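Local coordinates for protein 3-ketosteroid-delta4-5alpha-dehydrogenase (Rhodococcus jostii, PDB 4AT2) that uses bound flavin-adenine dinucleotide to dehydrogenate 3-ketosteroids, probably introducing the delta-4 double bond during bacterial steroid breakdown, at residues V334-Y339 against L421-E426; K411-G416 against V428-T433. All blocks are in the same frame, centred on the assembly; numbering follows the deposited sequence. Where two conformers were deposited one is given.

Interaction 1. Residues V334-Y339 against L421-E426; sequences VPEDTY and LHKKSE
Pro335 and Lys423 have the nearest CA atoms, 4.7 Å apart, and the touching parts 334-337 and 421-424 point nearly the same way, 6° apart. No backbone-to-backbone hydrogen bond joins them; side chains do the joining, a worked example of how carboxylates can fasten one loop to another. Asp337, the third residue of the type I turn from Pro335 to Thr338, is the centre of it. Its OD2 takes two bonds from one residue, from Lys424 N at 2.9 Å and from Lys424 NZ at 2.8 Å, the latter a salt bridge. The two donors come from opposite faces of the carboxylate plane. Lys424 achieves this by curling back through bends at chi3 (-62°) and chi4 (-59°), which bring its ammonium round to the oxygen its own amide already holds; NZ also hydrogen-bonds Asn171 O. Water 1 links Asp337 OD1 to His422 O, and water 2 ties Lys424 NZ to Asp337 O. The chain of Lys423 passes with CG against Asp337 CG, then bends at chi3 so that NZ meets Glu336 OE1 from above its plane at 2.9 Å; Arg332 NH2 makes a second salt bridge to Glu336 OE1, and Tyr409 OH hydrogen-bonds Lys423 NZ. At the other end the Pro335 ring lies by the Leu421 carbonyl, CB nearest its O, with CD 4.1 Å from Leu421 CD2; Arg329 of the second subunit touches Leu421. Strand 324-326 packs Ile324 on Glu336 and Lys423 and gives Leu325 N to Glu336 OE2, while helix 340-350 sets Ile343 and Met346 against Val334.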
ATOM      1  N   VAL A 334       9.493 -13.263 -13.511  1.00  7.20           N
ATOM      2  CA  VAL A 334      10.160 -11.983 -13.812  1.00  7.16           C
ATOM      3  C   VAL A 334      11.316 -12.226 -14.805  1.00  7.23           C
ATOM      4  O   VAL A 334      12.015 -13.221 -14.680  1.00  7.30           O
ATOM      5  CB  VAL A 334      10.661 -11.299 -12.510  1.00  6.97           C
ATOM      6  CG1 VAL A 334      11.735 -12.138 -11.795  1.00  7.15           C
ATOM      7  CG2 VAL A 334      11.139  -9.871 -12.766  1.00  6.87           C
ATOM      8  N   PRO A 335      11.509 -11.334 -15.803  1.00  7.21           N
ATOM      9  CA  PRO A 335      12.701 -11.540 -16.634  1.00  7.26           C
ATOM     10  C   PRO A 335      13.964 -11.322 -15.793  1.00  7.53           C
ATOM     11  O   PRO A 335      14.049 -10.354 -15.023  1.00  7.41           O
ATOM     12  CB  PRO A 335      12.566 -10.461 -17.718  1.00  7.16           C
ATOM     13  CG  PRO A 335      11.745  -9.381 -17.040  1.00  7.06           C
ATOM     14  CD  PRO A 335      10.733 -10.158 -16.246  1.00  7.20           C
ATOM     15  N   GLU A 336      14.924 -12.235 -15.931  1.00  7.67           N
ATOM     16  CA  GLU A 336      16.072 -12.265 -15.020  1.00  7.95           C
ATOM     17  C   GLU A 336      17.111 -11.187 -15.321  1.00  8.21           C
ATOM     18  O   GLU A 336      18.100 -11.063 -14.586  1.00  8.69           O
ATOM     19  CB  GLU A 336      16.695 -13.677 -14.963  1.00  8.23           C
ATOM     20  CG  GLU A 336      15.782 -14.749 -14.349  1.00  8.30           C
ATOM     21  CD  GLU A 336      14.749 -15.324 -15.318  1.00  8.21           C
ATOM     22  OE1 GLU A 336      14.791 -14.999 -16.532  1.00  8.29           O
ATOM     23  OE2 GLU A 336      13.878 -16.111 -14.875  1.00  8.38           O
ATOM     24  N   ASP A 337      16.873 -10.403 -16.381  1.00  8.11           N
ATOM     25  CA  ASP A 337      17.769  -9.304 -16.742  1.00  8.15           C
ATOM     26  C   ASP A 337      17.225  -7.928 -16.373  1.00  8.19           C
ATOM     27  O   ASP A 337      17.850  -6.918 -16.680  1.00  8.77           O
ATOM     28  CB  ASP A 337      18.163  -9.369 -18.228  1.00  8.10           C
ATOM     29  CG  ASP A 337      16.971  -9.263 -19.170  1.00  7.87           C
ATOM     30  OD1 ASP A 337      15.808  -9.382 -18.712  1.00  7.80           O
ATOM     31  OD2 ASP A 337      17.212  -9.047 -20.377  1.00  7.99           O
ATOM     32  N   THR A 338      16.091  -7.879 -15.680  1.00  7.96           N
ATOM     33  CA  THR A 338      15.632  -6.585 -15.191  1.00  8.10           C
ATOM     34  C   THR A 338      16.449  -6.148 -13.978  1.00  8.45           C
ATOM     35  O   THR A 338      17.291  -6.897 -13.475  1.00  8.74           O
ATOM     36  CB  THR A 338      14.104  -6.527 -14.917  1.00  7.95           C
ATOM     37  OG1 THR A 338      13.731  -5.156 -14.685  1.00  8.14           O
ATOM     38  CG2 THR A 338      13.722  -7.353 -13.695  1.00  7.93           C
ATOM     39  N   TYR A 339      16.218  -4.910 -13.549  1.00  8.48           N
ATOM     40  CA  TYR A 339      16.825  -4.359 -12.345  1.00  8.70           C
ATOM     41  C   TYR A 339      16.575  -5.283 -11.150  1.00  8.81           C
ATOM     42  O   TYR A 339      15.447  -5.718 -10.912  1.00  8.49           O
ATOM     43  CB  TYR A 339      16.204  -2.976 -12.110  1.00  8.69           C
ATOM     44  CG  TYR A 339      16.506  -2.295 -10.790  1.00  8.71           C
ATOM     45  CD1 TYR A 339      17.807  -2.179 -10.320  1.00  8.77           C
ATOM     46  CD2 TYR A 339      15.473  -1.727 -10.037  1.00  8.89           C
ATOM     47  CE1 TYR A 339      18.078  -1.538  -9.114  1.00  9.00           C
ATOM     48  CE2 TYR A 339      15.731  -1.074  -8.842  1.00  8.94           C
ATOM     49  CZ  TYR A 339      17.039  -0.990  -8.392  1.00  9.10           C
ATOM     50  OH  TYR A 339      17.305  -0.342  -7.202  1.00  9.54           O
ATOM     51  N   LEU A 421       8.315 -14.022 -20.605  1.00  9.10           N
ATOM     52  CA  LEU A 421       8.741 -12.878 -19.782  1.00  8.82           C
ATOM     53  C   LEU A 421       9.635 -11.877 -20.508  1.00  8.82           C
ATOM     54  O   LEU A 421       9.951 -10.813 -19.967  1.00  8.50           O
ATOM     55  CB  LEU A 421       9.401 -13.376 -18.482  1.00  9.13           C
ATOM     56  CG  LEU A 421       8.344 -13.923 -17.508  1.00  9.40           C
ATOM     57  CD1 LEU A 421       8.909 -14.988 -16.598  1.00  9.43           C
ATOM     58  CD2 LEU A 421       7.680 -12.793 -16.727  1.00  9.27           C
ATOM     59  N   HIS A 422      10.037 -12.216 -21.732  1.00  8.63           N
ATOM     60  CA  HIS A 422      10.806 -11.286 -22.578  1.00  8.91           C
ATOM     61  C   HIS A 422      12.155 -10.877 -22.037  1.00  8.48           C
ATOM     62  O   HIS A 422      12.610  -9.760 -22.274  1.00  8.58           O
ATOM     63  CB  HIS A 422       9.945 -10.083 -22.978  1.00  9.39           C
ATOM     64  CG  HIS A 422       8.618 -10.490 -23.548  1.00 10.04           C
ATOM     65  ND1 HIS A 422       8.510 -11.097 -24.747  1.00 10.50           N
ATOM     66  CD2 HIS A 422       7.336 -10.430 -23.012  1.00 10.42           C
ATOM     67  CE1 HIS A 422       7.213 -11.375 -24.985  1.00 10.90           C
ATOM     68  NE2 HIS A 422       6.498 -10.979 -23.917  1.00 11.01           N
ATOM     69  N   LYS A 423      12.820 -11.775 -21.317  1.00  8.22           N
ATOM     70  CA  LYS A 423      14.254 -11.591 -21.083  1.00  8.27           C
ATOM     71  C   LYS A 423      14.940 -11.401 -22.448  1.00  8.48           C
ATOM     72  O   LYS A 423      14.610 -12.082 -23.417  1.00  8.68           O
ATOM     73  CB  LYS A 423      14.824 -12.793 -20.313  1.00  8.24           C
ATOM     74  CG  LYS A 423      16.340 -12.771 -20.122  1.00  8.44           C
ATOM     75  CD  LYS A 423      16.777 -13.798 -19.093  1.00  8.58           C
ATOM     76  CE  LYS A 423      16.437 -15.222 -19.530  1.00  8.65           C
ATOM     77  NZ  LYS A 423      16.721 -16.174 -18.414  1.00  9.22           N
ATOM     78  N   LYS A 424      15.881 -10.456 -22.523  1.00  8.24           N
ATOM     79  CA  LYS A 424      16.603 -10.219 -23.771  1.00  8.62           C
ATOM     80  C   LYS A 424      17.309 -11.468 -24.286  1.00  8.84           C
ATOM     81  O   LYS A 424      17.876 -12.242 -23.513  1.00  8.66           O
ATOM     82  CB  LYS A 424      17.610  -9.097 -23.587  1.00  8.69           C
ATOM     83  CG  LYS A 424      16.955  -7.730 -23.408  1.00  8.70           C
ATOM     84  CD  LYS A 424      17.982  -6.596 -23.505  1.00  8.82           C
ATOM     85  CE  LYS A 424      19.058  -6.669 -22.423  1.00  9.02           C
ATOM     86  NZ  LYS A 424      18.502  -6.622 -21.031  1.00  8.80           N
ATOM     87  N   SER A 425      17.287 -11.616 -25.607  1.00  9.37           N
ATOM     88  CA  SER A 425      17.795 -12.806 -26.282  1.00  9.85           C
ATOM     89  C   SER A 425      19.246 -13.150 -25.938  1.00 10.09           C
ATOM     90  O   SER A 425      19.605 -14.322 -25.857  1.00  9.79           O
ATOM     91  CB  SER A 425      17.623 -12.644 -27.789  1.00 10.62           C
ATOM     92  OG  SER A 425      17.866 -13.870 -28.433  1.00 11.33           O
ATOM     93  N   GLU A 426      20.072 -12.135 -25.703  1.00 10.45           N
ATOM     94  CA  GLU A 426      21.470 -12.337 -25.313  0.50 10.70           C
ATOM     95  C   GLU A 426      21.636 -13.191 -24.047  1.00 10.76           C
ATOM     96  O   GLU A 426      22.674 -13.827 -23.847  1.00 11.30           O
ATOM     97  CB  GLU A 426      22.178 -10.986 -25.131  0.50 10.88           C
ATOM     98  CG  GLU A 426      21.341  -9.913 -24.434  0.50 10.87           C
ATOM     99  CD  GLU A 426      20.655  -8.944 -25.403  0.50 10.93           C
ATOM    100  OE1 GLU A 426      19.911  -9.391 -26.315  0.50 10.76           O
ATOM    101  OE2 GLU A 426      20.850  -7.711 -25.244  0.50 11.17           O
TER
HETATM  102  O   HOH W   1      14.038  -8.110 -20.450  1.00  8.29           O
HETATM  103  O   HOH W   2      18.660  -5.197 -18.601  1.00 22.10           O

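Interaction 2. Residues K411-G416 against V428-T433; sequences KHAAEG and VKPIGT
Ala413 presses its methyl into the backbone of the 428-430 run, a bump entering the hollow between Val428 and Pro430. Its CB sits 3.5 Å from Lys429 C, with Val428 CG1 at 3.6 Å on one side and Pro430 CD at 4.1 Å on the other. Val428 answers with a bump of its own: CG1, set anti to the backbone N (chi1 173°), fits into the angle between Ala413 and Gly416, touching Ala413 CA at 3.6 Å and Gly416 C at 3.7 Å. That angle exists because helix 401-413 finishes in a Schellman motif, with Gly416 at positive phi as the C-prime residue and its N bonded to Ala413 O. Pro430 turns its CG and CD to the next part of the turn, CG 3.8 Å from Ala414 N and 4.1 Å from Ala414 CB, while CD lies by Ala413 O. A serine in place of Pro430 would probably leave the Ala413 and Ala414 methyls with less apolar cover and let the chain there turn more freely. With no hydrogen bond crossing between the two segments, the contact rests on the van der Waals fit of small apolar groups against backbone and lacks directional bonds.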
ATOM      1  N   LYS A 411      12.398 -25.093 -24.740  1.00 10.24           N
ATOM      2  CA  LYS A 411      11.903 -25.211 -26.121  1.00 11.02           C
ATOM      3  C   LYS A 411      12.052 -23.870 -26.844  1.00 10.75           C
ATOM      4  O   LYS A 411      12.552 -23.795 -27.976  1.00 11.22           O
ATOM      5  CB  LYS A 411      10.437 -25.670 -26.120  1.00 12.49           C
ATOM      6  CG  LYS A 411       9.813 -25.741 -27.507  1.00 14.45           C
ATOM      7  CD  LYS A 411       8.402 -26.312 -27.448  1.00 16.90           C
ATOM      8  CE  LYS A 411       7.391 -25.244 -27.072  1.00 18.43           C
ATOM      9  NZ  LYS A 411       6.939 -25.349 -25.654  1.00 19.83           N
ATOM     10  N   HIS A 412      11.652 -22.802 -26.172  1.00 10.16           N
ATOM     11  CA  HIS A 412      11.758 -21.468 -26.762  1.00  9.72           C
ATOM     12  C   HIS A 412      13.162 -20.935 -26.698  1.00  9.49           C
ATOM     13  O   HIS A 412      13.608 -20.249 -27.614  1.00  9.34           O
ATOM     14  CB  HIS A 412      10.763 -20.521 -26.113  1.00  9.71           C
ATOM     15  CG  HIS A 412       9.329 -20.908 -26.364  1.00  9.97           C
ATOM     16  ND1 HIS A 412       8.707 -20.662 -27.537  1.00 10.14           N
ATOM     17  CD2 HIS A 412       8.412 -21.578 -25.562  1.00  9.97           C
ATOM     18  CE1 HIS A 412       7.440 -21.130 -27.481  1.00 10.34           C
ATOM     19  NE2 HIS A 412       7.258 -21.696 -26.276  1.00 10.25           N
ATOM     20  N   ALA A 413      13.893 -21.273 -25.642  1.00  9.31           N
ATOM     21  CA  ALA A 413      15.262 -20.743 -25.480  1.00  9.39           C
ATOM     22  C   ALA A 413      16.227 -21.276 -26.542  1.00  9.70           C
ATOM     23  O   ALA A 413      17.228 -20.624 -26.849  1.00  9.76           O
ATOM     24  CB  ALA A 413      15.796 -21.049 -24.089  1.00  9.27           C
ATOM     25  N   ALA A 414      15.930 -22.448 -27.091  1.00  9.93           N
ATOM     26  CA  ALA A 414      16.737 -23.020 -28.182  1.00 10.50           C
ATOM     27  C   ALA A 414      16.634 -22.145 -29.441  1.00 10.99           C
ATOM     28  O   ALA A 414      17.472 -22.242 -30.355  1.00 11.26           O
ATOM     29  CB  ALA A 414      16.317 -24.460 -28.473  1.00 10.42           C
ATOM     30  N   GLU A 415      15.615 -21.285 -29.464  1.00 11.59           N
ATOM     31  CA  GLU A 415      15.399 -20.309 -30.533  1.00 12.67           C
ATOM     32  C   GLU A 415      15.747 -18.885 -30.066  1.00 12.23           C
ATOM     33  O   GLU A 415      15.396 -17.902 -30.732  1.00 12.63           O
ATOM     34  CB  GLU A 415      13.942 -20.392 -31.037  1.00 14.60           C
ATOM     35  CG  GLU A 415      13.550 -21.793 -31.515  1.00 17.32           C
ATOM     36  CD  GLU A 415      12.071 -21.972 -31.817  1.00 19.32           C
ATOM     37  OE1 GLU A 415      11.303 -20.982 -31.823  1.00 20.83           O
ATOM     38  OE2 GLU A 415      11.666 -23.135 -32.056  1.00 21.26           O
ATOM     39  N   GLY A 416      16.437 -18.778 -28.927  1.00 11.52           N
ATOM     40  CA  GLY A 416      16.826 -17.473 -28.351  1.00 11.24           C
ATOM     41  C   GLY A 416      15.653 -16.609 -27.948  1.00 10.98           C
ATOM     42  O   GLY A 416      15.769 -15.384 -27.879  1.00 11.01           O
ATOM     43  N   VAL A 428      19.269 -15.525 -23.188  1.00  9.49           N
ATOM     44  CA  VAL A 428      18.366 -16.666 -23.326  1.00  9.38           C
ATOM     45  C   VAL A 428      19.067 -17.844 -23.998  1.00  9.71           C
ATOM     46  O   VAL A 428      19.516 -17.744 -25.141  1.00  9.63           O
ATOM     47  CB  VAL A 428      17.106 -16.268 -24.137  1.00  9.22           C
ATOM     48  CG1 VAL A 428      16.247 -17.490 -24.437  1.00  9.47           C
ATOM     49  CG2 VAL A 428      16.280 -15.234 -23.379  1.00  9.11           C
ATOM     50  N   LYS A 429      19.153 -18.969 -23.290  1.00  9.63           N
ATOM     51  CA  LYS A 429      19.625 -20.215 -23.883  1.00 10.19           C
ATOM     52  C   LYS A 429      19.135 -21.346 -22.993  1.00 10.03           C
ATOM     53  O   LYS A 429      18.805 -21.096 -21.827  1.00  9.90           O
ATOM     54  CB  LYS A 429      21.152 -20.234 -24.032  1.00 10.91           C
ATOM     55  CG  LYS A 429      21.915 -20.183 -22.724  1.00 11.80           C
ATOM     56  CD  LYS A 429      23.403 -20.324 -23.020  1.00 13.19           C
ATOM     57  CE  LYS A 429      24.239 -20.285 -21.757  1.00 14.73           C
ATOM     58  NZ  LYS A 429      25.657 -20.490 -22.170  1.00 16.56           N
ATOM     59  N   PRO A 430      19.042 -22.570 -23.531  1.00  9.97           N
ATOM     60  CA  PRO A 430      18.506 -23.644 -22.700  1.00 10.17           C
ATOM     61  C   PRO A 430      19.301 -23.879 -21.425  1.00 10.35           C
ATOM     62  O   PRO A 430      20.529 -23.711 -21.399  1.00 10.75           O
ATOM     63  CB  PRO A 430      18.592 -24.872 -23.614  1.00 10.16           C
ATOM     64  CG  PRO A 430      18.485 -24.299 -24.997  1.00  9.96           C
ATOM     65  CD  PRO A 430      19.259 -23.011 -24.926  1.00 10.03           C
ATOM     66  N   ILE A 431      18.580 -24.234 -20.371  1.00 10.40           N
ATOM     67  CA  ILE A 431      19.214 -24.684 -19.140  0.50 10.61           C
ATOM     68  C   ILE A 431      19.689 -26.115 -19.339  1.00 11.00           C
ATOM     69  O   ILE A 431      18.897 -27.001 -19.700  1.00 11.15           O
ATOM     70  CB  ILE A 431      18.246 -24.612 -17.949  0.50 10.44           C
ATOM     71  CG1 ILE A 431      17.744 -23.183 -17.769  0.50 10.24           C
ATOM     72  CG2 ILE A 431      18.929 -25.099 -16.673  0.50 10.52           C
ATOM     73  CD1 ILE A 431      16.593 -23.089 -16.807  0.50  9.95           C
ATOM     74  N   GLY A 432      20.987 -26.329 -19.130  1.00 11.42           N
ATOM     75  CA  GLY A 432      21.596 -27.647 -19.291  1.00 12.37           C
ATOM     76  C   GLY A 432      21.674 -28.452 -18.006  1.00 13.04           C
ATOM     77  O   GLY A 432      20.923 -28.212 -17.045  1.00 12.92           O
ATOM     78  N   THR A 433      22.591 -29.418 -18.000  1.00 14.15           N
ATOM     79  CA  THR A 433      22.821 -30.283 -16.842  1.00 15.17           C
ATOM     80  C   THR A 433      24.335 -30.451 -16.632  1.00 15.46           C
ATOM     81  O   THR A 433      25.104 -30.275 -17.578  1.00 16.36           O
ATOM     82  CB  THR A 433      22.162 -31.667 -17.026  1.00 15.95           C
ATOM     83  OG1 THR A 433      22.677 -32.281 -18.213  1.00 17.56           O
ATOM     84  CG2 THR A 433      20.628 -31.555 -17.111  1.00 15.95           C
TER

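The two contacts interleave along the chain, 411-416 and 428-433 flanking 421-426, and their centres lie about 13 Å apart on the same side of the chain's centre. They also touch: Ser425 OG is 2.6 Å from Gly416 O, a probable hydrogen bond, and Lys423 O packs at 3.6 Å on Val428 CG2. The loop of interaction 1 therefore also meets the helix end that interaction 2 covers. Segment 334-339 runs on into Tyr339, which does not touch 421-426 but, at the N-cap position before helix 340-350, contacts 4-androstene-3,17-dione; its OH hydrogen-bonds Ser488 OG of the same pocket. Interaction 2 lies farther from the chain's centre, about 35 Å between centres against 22 Å for interaction 1.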